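Side-chain contacts in N-alpha-acetyltransferase 35, NatC auxiliary subunit (PDB 6YGA), which serves as the auxiliary subunit of the yeast NatC N-terminal acetyltransferase, which acetylates the N-terminal methionine of the L-A virus Gag protein: residues 220-225 / 251-256; 230-235 / 244-249; 469-474 / 587-592. All coordinates share one frame; numbering follows the deposited sequence.

Interaction 1. Residues 220-225 / 251-256; sequences LKHILK and IENANS
His222 reaches across to helix 245-260 and brings its imidazole up against Asn253 and Ser256, one at the rim and one over a face. Ser256 takes the face: its CB lies 3.9 Å from the centroid of the His222 ring, a CH-pi contact displaced toward the NE2 corner, where Ser256 CB and His222 NE2 are 3.6 Å apart. Asn253 comes to the rim instead. Its CG sits 3.7 Å from His222 CD2, close to the ring plane, and the amide stands almost upright to the imidazole, the planes 85° apart. The amide end of Asn253 also meets Lys225, whose extended chain crosses it at about a right angle before the ammonium end leads away. The serine hydroxyl takes little part: with OG anti to its own carbonyl carbon (chi1 -58°), it turns back along its helix and donates to Glu252 O at 3.1 Å, an oxygen that also accepts from Ser256 N. The two helices run roughly antiparallel, the segment axes at 150° and 9.3 Å apart. Ile223 and Leu224 face the other way, into helices 85-104, 142-167 and 193-209. Polar side chains therefore join this helical hairpin by van der Waals and CH-pi contact, with the serine hydroxyl committed to its own backbone rather than to the histidine.

Interaction 2. Residues 230-235 / 244-249; sequences LVHLED and TSHLDE
His232 ND1 donates to Asp235 OD2 over 2.8 Å, a nearly straight bond (162° at the hydrogen) that enters the syn lone pair of the carboxylate and lies in the imidazole plane. This His-carboxylate pair fixes the rotation of the His232 ring, one face of which receives His246 from the start of helix 245-260. The two imidazoles stack face to face, centroids 3.5 Å apart and planes 17° from parallel, and His232 CD2 and His246 NE2 approach to 3.2 Å. His232 NE2 and His246 NE2 are equally close at 3.2 Å, but one lies above the other's ring, a geometry too poor for a hydrogen bond. His232 CB adds a CH-pi contact over the same His246 ring, 4.0 Å from its centroid. His246 CG lies anti to its carbonyl carbon (chi1 -72°), which sends the ring across the gap toward His232. Beside the stack the leucines touch through single methyls, Leu233 CD2 to Leu247 CD2 at 3.8 Å, their side chains crossing at about a right angle. Helix 298-311 packs on Leu247 through Val307 and Leu311, and Gln193 binds the second oxygen of Asp235. The contact thus ties the chain just past residue 231 to the first turn of helix 245-260. Two stacked imidazoles would probably disfavour both being protonated, whereas the carboxylate bonded to His232 could stabilise a positive charge on that ring.

Interaction 3. Residues 469-474 / 587-592; sequences FWYVYY and LRFKPF. With EDO (1,2-ethanediol), chain C.
Tyr471 packs against two phenylalanines of 587-592, Phe589 and Phe592, and the three rings make a buried aromatic cluster. Its CG lies anti to the backbone N (chi1 179°), which projects the phenol from helix 465-506 toward the turn that follows helix 581-588. Phe589 meets it in a T-shaped contact: CE2 of Phe589 comes over the base of the phenol, 3.7 Å from Tyr471 CG, with the ring planes at 85°. Further out the roles reverse. The phenol edge points at Phe592, with Tyr471 CE2 over the centre of that ring and 3.6 Å above its plane, an edge-to-face contact with the planes inclined at 54°. Packing is tight at the phenol end, where Tyr471 OH stands 3.3 Å from Phe592 CB. Met447 of helix 433-456 also packs on Tyr471, and Phe606 on Phe589. The other side of 587-592, by contrast, is polar and takes up a small solvent molecule, a 1,2-ethanediol probably from the crystallisation liquor. Arg588 NH1 donates to its O1 at 2.8 Å, at the guanidinium edge. The diol also bonds Met138 O of the N-alpha-acetyltransferase 30 subunit; Arg588 NH2 donates to Arg137 O of that subunit, and NE forms a salt bridge with Glu464. The end of helix 581-588 and the turn after it thus present a hydrogen-bonding arginine to the catalytic partner and apolar rings to their own helical domain.

Interactions 1 and 2 are two levels of one helical hairpin: both join helix 215-231 to helix 245-260, with their centres about 13 Å apart. Interaction 2 lies near the connection, its segments separated by eight residues, and interaction 1 lies further along the same pair of helices. Interaction 3 follows later in the chain, on the opposite side of the chain's centre, its centre about 51 Å from that of interaction 1 and 45 Å from that of interaction 2. It bridges 112 mostly helical residues within the region of NAA35-like TPR repeats, beside the N-alpha-acetyltransferase 30 subunit. The elongated, largely helical subunit thus combines a local hairpin with a long-range closure near its partner.

Interaction 1. Residues 220-225 / 251-256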
loop_
_atom_site.group_PDB
_atom_site.type_symbol
_atom_site.label_atom_id
_atom_site.label_comp_id
_atom_site.label_asym_id
_atom_site.label_seq_id
_atom_site.Cartn_x
_atom_site.Cartn_y
_atom_site.Cartn_z
ATOM N N LEU B 220 -31.025 3.847 18.001
ATOM C CA LEU B 220 -30.126 4.625 18.844
ATOM C C LEU B 220 -29.553 3.776 19.974
ATOM O O LEU B 220 -28.394 3.955 20.363
ATOM C CB LEU B 220 -30.857 5.848 19.396
ATOM C CG LEU B 220 -29.986 6.973 19.951
ATOM C CD1 LEU B 220 -28.924 7.358 18.937
ATOM C CD2 LEU B 220 -30.843 8.179 20.315
ATOM N N LYS B 221 -30.347 2.846 20.511
ATOM C CA LYS B 221 -29.831 1.930 21.524
ATOM C C LYS B 221 -28.715 1.059 20.960
ATOM O O LYS B 221 -27.680 0.863 21.611
ATOM C CB LYS B 221 -30.963 1.062 22.075
ATOM C CG LYS B 221 -32.069 1.831 22.787
ATOM C CD LYS B 221 -33.136 0.884 23.321
ATOM C CE LYS B 221 -32.545 -0.121 24.300
ATOM N NZ LYS B 221 -33.532 -1.165 24.697
ATOM N N HIS B 222 -28.899 0.529 19.748
ATOM C CA HIS B 222 -27.862 -0.312 19.155
ATOM C C HIS B 222 -26.629 0.505 18.793
ATOM O O HIS B 222 -25.497 0.034 18.958
ATOM C CB HIS B 222 -28.399 -1.039 17.922
ATOM C CG HIS B 222 -29.240 -2.237 18.240
ATOM N ND1 HIS B 222 -30.587 -2.296 17.956
ATOM C CD2 HIS B 222 -28.925 -3.424 18.812
ATOM C CE1 HIS B 222 -31.067 -3.465 18.343
ATOM N NE2 HIS B 222 -30.079 -4.168 18.865
ATOM N N ILE B 223 -26.827 1.724 18.287
ATOM C CA ILE B 223 -25.701 2.600 17.973
ATOM C C ILE B 223 -24.874 2.867 19.224
ATOM O O ILE B 223 -23.639 2.789 19.205
ATOM C CB ILE B 223 -26.204 3.910 17.338
ATOM C CG1 ILE B 223 -26.665 3.670 15.901
ATOM C CG2 ILE B 223 -25.131 4.981 17.380
ATOM C CD1 ILE B 223 -27.236 4.901 15.235
ATOM N N LEU B 224 -25.549 3.168 20.337
ATOM C CA LEU B 224 -24.845 3.466 21.580
ATOM C C LEU B 224 -24.011 2.277 22.046
ATOM O O LEU B 224 -22.866 2.447 22.480
ATOM C CB LEU B 224 -25.848 3.876 22.659
ATOM C CG LEU B 224 -25.453 5.052 23.552
ATOM C CD1 LEU B 224 -25.245 6.287 22.718
ATOM C CD2 LEU B 224 -26.521 5.317 24.581
ATOM N N LYS B 225 -24.565 1.065 21.963
ATOM C CA LYS B 225 -23.819 -0.112 22.399
ATOM C C LYS B 225 -22.666 -0.417 21.452
ATOM O O LYS B 225 -21.615 -0.904 21.884
ATOM C CB LYS B 225 -24.746 -1.319 22.514
ATOM C CG LYS B 225 -25.817 -1.207 23.584
ATOM C CD LYS B 225 -26.630 -2.490 23.663
ATOM C CE LYS B 225 -27.616 -2.456 24.820
ATOM N NZ LYS B 225 -28.390 -3.725 24.936
ATOM N N ILE B 251 -20.788 -7.557 16.835
ATOM C CA ILE B 251 -21.336 -8.288 15.696
ATOM C C ILE B 251 -22.856 -8.374 15.799
ATOM O O ILE B 251 -23.573 -8.137 14.820
ATOM C CB ILE B 251 -20.693 -9.684 15.600
ATOM C CG1 ILE B 251 -19.210 -9.567 15.247
ATOM C CG2 ILE B 251 -21.424 -10.546 14.582
ATOM C CD1 ILE B 251 -18.431 -10.862 15.397
ATOM N N GLU B 252 -23.367 -8.716 16.985
ATOM C CA GLU B 252 -24.810 -8.851 17.166
ATOM C C GLU B 252 -25.524 -7.537 16.881
ATOM O O GLU B 252 -26.533 -7.506 16.165
ATOM C CB GLU B 252 -25.119 -9.326 18.586
ATOM C CG GLU B 252 -24.507 -10.667 18.943
ATOM C CD GLU B 252 -24.533 -10.935 20.434
ATOM O OE1 GLU B 252 -24.966 -10.038 21.189
ATOM O OE2 GLU B 252 -24.117 -12.037 20.850
ATOM N N ASN B 253 -25.013 -6.436 17.434
ATOM C CA ASN B 253 -25.675 -5.149 17.260
ATOM C C ASN B 253 -25.576 -4.662 15.821
ATOM O O ASN B 253 -26.517 -4.047 15.306
ATOM C CB ASN B 253 -25.085 -4.122 18.223
ATOM C CG ASN B 253 -25.452 -4.405 19.662
ATOM O OD1 ASN B 253 -25.447 -5.554 20.101
ATOM N ND2 ASN B 253 -25.796 -3.360 20.400
ATOM N N ALA B 254 -24.451 -4.928 15.153
ATOM C CA ALA B 254 -24.337 -4.559 13.747
ATOM C C ALA B 254 -25.321 -5.348 12.892
ATOM O O ALA B 254 -25.888 -4.814 11.933
ATOM C CB ALA B 254 -22.904 -4.769 13.259
ATOM N N ASN B 255 -25.543 -6.621 13.232
ATOM C CA ASN B 255 -26.509 -7.426 12.490
ATOM C C ASN B 255 -27.934 -6.933 12.715
ATOM O O ASN B 255 -28.744 -6.915 11.780
ATOM C CB ASN B 255 -26.387 -8.899 12.884
ATOM C CG ASN B 255 -25.357 -9.643 12.056
ATOM O OD1 ASN B 255 -25.227 -9.413 10.853
ATOM N ND2 ASN B 255 -24.621 -10.544 12.695
ATOM N N SER B 256 -28.261 -6.535 13.948
ATOM C CA SER B 256 -29.611 -6.057 14.230
ATOM C C SER B 256 -29.899 -4.757 13.490
ATOM O O SER B 256 -31.012 -4.554 12.991
ATOM C CB SER B 256 -29.799 -5.875 15.736
ATOM O OG SER B 256 -29.564 -7.087 16.431
#

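Interaction 2. Residues 230-235 / 244-249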
loop_
_atom_site.group_PDB
_atom_site.type_symbol
_atom_site.label_atom_id
_atom_site.label_comp_id
_atom_site.label_asym_id
_atom_site.label_seq_id
_atom_site.Cartn_x
_atom_site.Cartn_y
_atom_site.Cartn_z
ATOM N N LEU B 230 -16.594 -0.211 20.414
ATOM C CA LEU B 230 -15.431 0.367 19.746
ATOM C C LEU B 230 -14.477 0.996 20.754
ATOM O O LEU B 230 -13.256 0.966 20.564
ATOM C CB LEU B 230 -15.872 1.401 18.707
ATOM C CG LEU B 230 -16.718 0.891 17.535
ATOM C CD1 LEU B 230 -17.341 2.049 16.761
ATOM C CD2 LEU B 230 -15.881 0.020 16.615
ATOM N N VAL B 231 -15.020 1.578 21.828
ATOM C CA VAL B 231 -14.179 2.147 22.875
ATOM C C VAL B 231 -13.407 1.051 23.601
ATOM O O VAL B 231 -12.295 1.282 24.092
ATOM C CB VAL B 231 -15.044 2.978 23.841
ATOM C CG1 VAL B 231 -14.212 3.495 25.001
ATOM C CG2 VAL B 231 -15.697 4.131 23.097
ATOM N N HIS B 232 -13.960 -0.156 23.657
ATOM C CA HIS B 232 -13.316 -1.269 24.339
ATOM C C HIS B 232 -12.222 -1.933 23.515
ATOM O O HIS B 232 -11.623 -2.903 23.991
ATOM C CB HIS B 232 -14.355 -2.318 24.728
ATOM C CG HIS B 232 -15.005 -2.063 26.051
ATOM N ND1 HIS B 232 -14.385 -2.345 27.249
ATOM C CD2 HIS B 232 -16.221 -1.557 26.365
ATOM C CE1 HIS B 232 -15.191 -2.022 28.245
ATOM N NE2 HIS B 232 -16.311 -1.542 27.736
ATOM N N LEU B 233 -11.947 -1.452 22.301
ATOM C CA LEU B 233 -10.943 -2.111 21.473
ATOM C C LEU B 233 -9.540 -1.917 22.027
ATOM O O LEU B 233 -8.645 -2.718 21.734
ATOM C CB LEU B 233 -11.012 -1.603 20.032
ATOM C CG LEU B 233 -12.153 -2.158 19.176
ATOM C CD1 LEU B 233 -12.144 -1.525 17.789
ATOM C CD2 LEU B 233 -12.054 -3.670 19.082
ATOM N N GLU B 234 -9.323 -0.870 22.824
ATOM C CA GLU B 234 -8.001 -0.649 23.392
ATOM C C GLU B 234 -7.643 -1.675 24.461
ATOM O O GLU B 234 -6.472 -1.754 24.851
ATOM C CB GLU B 234 -7.904 0.764 23.969
ATOM C CG GLU B 234 -8.640 0.956 25.276
ATOM C CD GLU B 234 -8.287 2.266 25.949
ATOM O OE1 GLU B 234 -7.853 3.201 25.244
ATOM O OE2 GLU B 234 -8.434 2.356 27.188
ATOM N N ASP B 235 -8.612 -2.469 24.931
ATOM C CA ASP B 235 -8.319 -3.478 25.945
ATOM C C ASP B 235 -7.318 -4.511 25.438
ATOM O O ASP B 235 -6.564 -5.084 26.231
ATOM C CB ASP B 235 -9.605 -4.178 26.398
ATOM C CG ASP B 235 -10.618 -3.224 27.015
ATOM O OD1 ASP B 235 -10.219 -2.164 27.542
ATOM O OD2 ASP B 235 -11.825 -3.545 26.977
ATOM N N THR B 244 -13.673 -12.037 23.987
ATOM C CA THR B 244 -14.395 -11.687 22.772
ATOM C C THR B 244 -15.809 -11.194 23.047
ATOM O O THR B 244 -16.619 -11.131 22.117
ATOM C CB THR B 244 -14.442 -12.885 21.821
ATOM O OG1 THR B 244 -15.048 -14.000 22.488
ATOM C CG2 THR B 244 -13.040 -13.268 21.378
ATOM N N SER B 245 -16.123 -10.831 24.294
ATOM C CA SER B 245 -17.492 -10.461 24.640
ATOM C C SER B 245 -17.930 -9.198 23.905
ATOM O O SER B 245 -18.949 -9.195 23.207
ATOM C CB SER B 245 -17.619 -10.281 26.155
ATOM O OG SER B 245 -17.358 -11.499 26.832
ATOM N N HIS B 246 -17.163 -8.112 24.050
ATOM C CA HIS B 246 -17.488 -6.876 23.345
ATOM C C HIS B 246 -17.409 -7.051 21.833
ATOM O O HIS B 246 -18.189 -6.438 21.096
ATOM C CB HIS B 246 -16.558 -5.753 23.804
ATOM C CG HIS B 246 -16.836 -5.269 25.195
ATOM N ND1 HIS B 246 -16.071 -5.636 26.282
ATOM C CD2 HIS B 246 -17.801 -4.449 25.673
ATOM C CE1 HIS B 246 -16.551 -5.059 27.369
ATOM N NE2 HIS B 246 -17.601 -4.335 27.027
ATOM N N LEU B 247 -16.484 -7.883 21.351
ATOM C CA LEU B 247 -16.415 -8.137 19.917
ATOM C C LEU B 247 -17.645 -8.894 19.434
ATOM O O LEU B 247 -18.142 -8.638 18.332
ATOM C CB LEU B 247 -15.144 -8.910 19.576
ATOM C CG LEU B 247 -13.855 -8.112 19.763
ATOM C CD1 LEU B 247 -12.636 -9.017 19.686
ATOM C CD2 LEU B 247 -13.772 -7.002 18.727
ATOM N N ASP B 248 -18.145 -9.834 20.242
ATOM C CA ASP B 248 -19.369 -10.540 19.871
ATOM C C ASP B 248 -20.576 -9.610 19.933
ATOM O O ASP B 248 -21.457 -9.674 19.068
ATOM C CB ASP B 248 -19.582 -11.758 20.775
ATOM C CG ASP B 248 -18.582 -12.880 20.512
ATOM O OD1 ASP B 248 -18.100 -13.014 19.366
ATOM O OD2 ASP B 248 -18.289 -13.644 21.457
ATOM N N GLU B 249 -20.635 -8.739 20.945
ATOM C CA GLU B 249 -21.724 -7.767 21.020
ATOM C C GLU B 249 -21.701 -6.825 19.825
ATOM O O GLU B 249 -22.757 -6.437 19.310
ATOM C CB GLU B 249 -21.636 -6.967 22.320
ATOM C CG GLU B 249 -21.756 -7.797 23.581
ATOM C CD GLU B 249 -21.547 -6.973 24.832
ATOM O OE1 GLU B 249 -21.839 -5.758 24.799
ATOM O OE2 GLU B 249 -21.080 -7.536 25.844
#

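Interaction 3. Residues 469-474 / 587-592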
loop_
_atom_site.group_PDB
_atom_site.type_symbol
_atom_site.label_atom_id
_atom_site.label_comp_id
_atom_site.label_asym_id
_atom_site.label_seq_id
_atom_site.Cartn_x
_atom_site.Cartn_y
_atom_site.Cartn_z
ATOM N N PHE B 469 8.560 -18.355 -13.558
ATOM C CA PHE B 469 8.131 -19.689 -13.154
ATOM C C PHE B 469 9.288 -20.678 -13.193
ATOM O O PHE B 469 9.395 -21.544 -12.318
ATOM C CB PHE B 469 6.972 -20.162 -14.029
ATOM C CG PHE B 469 5.630 -19.678 -13.562
ATOM C CD1 PHE B 469 5.276 -19.755 -12.223
ATOM C CD2 PHE B 469 4.731 -19.126 -14.457
ATOM C CE1 PHE B 469 4.040 -19.305 -11.791
ATOM C CE2 PHE B 469 3.496 -18.680 -14.034
ATOM C CZ PHE B 469 3.151 -18.765 -12.699
ATOM N N TRP B 470 10.174 -20.565 -14.183
ATOM C CA TRP B 470 11.310 -21.478 -14.214
ATOM C C TRP B 470 12.323 -21.128 -13.135
ATOM O O TRP B 470 12.963 -22.021 -12.566
ATOM C CB TRP B 470 11.977 -21.478 -15.585
ATOM C CG TRP B 470 13.141 -22.416 -15.621
ATOM C CD1 TRP B 470 13.098 -23.767 -15.805
ATOM C CD2 TRP B 470 14.521 -22.079 -15.434
ATOM N NE1 TRP B 470 14.366 -24.291 -15.752
ATOM C CE2 TRP B 470 15.259 -23.275 -15.528
ATOM C CE3 TRP B 470 15.203 -20.882 -15.201
ATOM C CZ2 TRP B 470 16.644 -23.309 -15.401
ATOM C CZ3 TRP B 470 16.578 -20.917 -15.074
ATOM C CH2 TRP B 470 17.284 -22.122 -15.175
ATOM N N TYR B 471 12.488 -19.836 -12.841
ATOM C CA TYR B 471 13.390 -19.448 -11.765
ATOM C C TYR B 471 12.889 -19.960 -10.422
ATOM O O TYR B 471 13.683 -20.399 -9.584
ATOM C CB TYR B 471 13.565 -17.928 -11.740
ATOM C CG TYR B 471 14.464 -17.438 -10.629
ATOM C CD1 TYR B 471 15.804 -17.795 -10.586
ATOM C CD2 TYR B 471 13.972 -16.617 -9.626
ATOM C CE1 TYR B 471 16.628 -17.352 -9.573
ATOM C CE2 TYR B 471 14.786 -16.164 -8.610
ATOM C CZ TYR B 471 16.113 -16.535 -8.587
ATOM O OH TYR B 471 16.927 -16.085 -7.575
ATOM N N VAL B 472 11.571 -19.935 -10.206
ATOM C CA VAL B 472 11.026 -20.432 -8.946
ATOM C C VAL B 472 11.111 -21.951 -8.893
ATOM O O VAL B 472 11.377 -22.535 -7.838
ATOM C CB VAL B 472 9.587 -19.925 -8.746
ATOM C CG1 VAL B 472 8.978 -20.522 -7.484
ATOM C CG2 VAL B 472 9.587 -18.413 -8.660
ATOM N N TYR B 473 10.895 -22.615 -10.031
ATOM C CA TYR B 473 11.177 -24.043 -10.117
ATOM C C TYR B 473 12.630 -24.327 -9.756
ATOM O O TYR B 473 12.923 -25.222 -8.956
ATOM C CB TYR B 473 10.859 -24.548 -11.523
ATOM C CG TYR B 473 11.322 -25.958 -11.790
ATOM C CD1 TYR B 473 10.566 -27.047 -11.379
ATOM C CD2 TYR B 473 12.513 -26.202 -12.459
ATOM C CE1 TYR B 473 10.986 -28.341 -11.623
ATOM C CE2 TYR B 473 12.942 -27.491 -12.707
ATOM C CZ TYR B 473 12.174 -28.558 -12.288
ATOM O OH TYR B 473 12.592 -29.844 -12.531
ATOM N N TYR B 474 13.552 -23.556 -10.333
ATOM C CA TYR B 474 14.967 -23.682 -10.003
ATOM C C TYR B 474 15.208 -23.465 -8.511
ATOM O O TYR B 474 15.928 -24.239 -7.870
ATOM C CB TYR B 474 15.764 -22.689 -10.851
ATOM C CG TYR B 474 17.182 -22.432 -10.404
ATOM C CD1 TYR B 474 18.218 -23.278 -10.784
ATOM C CD2 TYR B 474 17.489 -21.324 -9.627
ATOM C CE1 TYR B 474 19.521 -23.035 -10.385
ATOM C CE2 TYR B 474 18.783 -21.071 -9.221
ATOM C CZ TYR B 474 19.796 -21.929 -9.603
ATOM O OH TYR B 474 21.086 -21.680 -9.200
ATOM N N LEU B 587 17.223 -6.446 -15.346
ATOM C CA LEU B 587 16.459 -5.573 -14.463
ATOM C C LEU B 587 15.414 -6.357 -13.680
ATOM O O LEU B 587 15.181 -6.083 -12.496
ATOM C CB LEU B 587 15.796 -4.466 -15.279
ATOM C CG LEU B 587 14.902 -3.496 -14.505
ATOM C CD1 LEU B 587 15.734 -2.644 -13.556
ATOM C CD2 LEU B 587 14.091 -2.621 -15.453
ATOM N N ARG B 588 14.767 -7.332 -14.326
ATOM C CA ARG B 588 13.721 -8.096 -13.652
ATOM C C ARG B 588 14.292 -8.910 -12.499
ATOM O O ARG B 588 13.660 -9.037 -11.444
ATOM C CB ARG B 588 13.002 -9.000 -14.660
ATOM C CG ARG B 588 12.137 -10.091 -14.038
ATOM C CD ARG B 588 10.995 -9.508 -13.229
ATOM N NE ARG B 588 10.052 -8.776 -14.068
ATOM C CZ ARG B 588 9.296 -7.773 -13.635
ATOM N NH1 ARG B 588 9.379 -7.380 -12.371
ATOM N NH2 ARG B 588 8.462 -7.161 -14.465
ATOM N N PHE B 589 15.500 -9.447 -12.673
ATOM C CA PHE B 589 16.135 -10.304 -11.685
ATOM C C PHE B 589 17.157 -9.565 -10.829
ATOM O O PHE B 589 17.917 -10.204 -10.092
ATOM C CB PHE B 589 16.781 -11.501 -12.383
ATOM C CG PHE B 589 15.786 -12.455 -12.981
ATOM C CD1 PHE B 589 15.312 -12.272 -14.271
ATOM C CD2 PHE B 589 15.310 -13.526 -12.243
ATOM C CE1 PHE B 589 14.390 -13.147 -14.817
ATOM C CE2 PHE B 589 14.389 -14.406 -12.780
ATOM C CZ PHE B 589 13.928 -14.217 -14.070
ATOM N N LYS B 590 17.189 -8.236 -10.912
ATOM C CA LYS B 590 18.051 -7.441 -10.040
ATOM C C LYS B 590 17.912 -7.770 -8.554
ATOM O O LYS B 590 18.948 -7.803 -7.869
ATOM C CB LYS B 590 17.782 -5.950 -10.298
ATOM C CG LYS B 590 18.669 -4.978 -9.529
ATOM C CD LYS B 590 18.351 -3.546 -9.942
ATOM C CE LYS B 590 19.292 -2.541 -9.306
ATOM N NZ LYS B 590 19.114 -2.443 -7.831
ATOM N N PRO B 591 16.720 -8.021 -7.992
ATOM C CA PRO B 591 16.660 -8.334 -6.551
ATOM C C PRO B 591 17.455 -9.563 -6.139
ATOM O O PRO B 591 17.849 -9.665 -4.971
ATOM C CB PRO B 591 15.162 -8.540 -6.297
ATOM C CG PRO B 591 14.496 -7.740 -7.332
ATOM C CD PRO B 591 15.364 -7.855 -8.553
ATOM N N PHE B 592 17.695 -10.505 -7.045
ATOM C CA PHE B 592 18.409 -11.728 -6.710
ATOM C C PHE B 592 19.869 -11.680 -7.139
ATOM O O PHE B 592 20.566 -12.695 -7.050
ATOM C CB PHE B 592 17.714 -12.933 -7.349
ATOM C CG PHE B 592 16.208 -12.843 -7.346
ATOM C CD1 PHE B 592 15.475 -13.211 -6.227
ATOM C CD2 PHE B 592 15.523 -12.397 -8.467
ATOM C CE1 PHE B 592 14.089 -13.132 -6.226
ATOM C CE2 PHE B 592 14.139 -12.314 -8.473
ATOM C CZ PHE B 592 13.422 -12.683 -7.352
HETATM C C1 EDO C . 11.605 -7.401 -9.552
HETATM O O1 EDO C . 10.694 -8.361 -10.097
HETATM C C2 EDO C . 10.914 -6.577 -8.470
HETATM O O2 EDO C . 9.856 -5.803 -9.046
#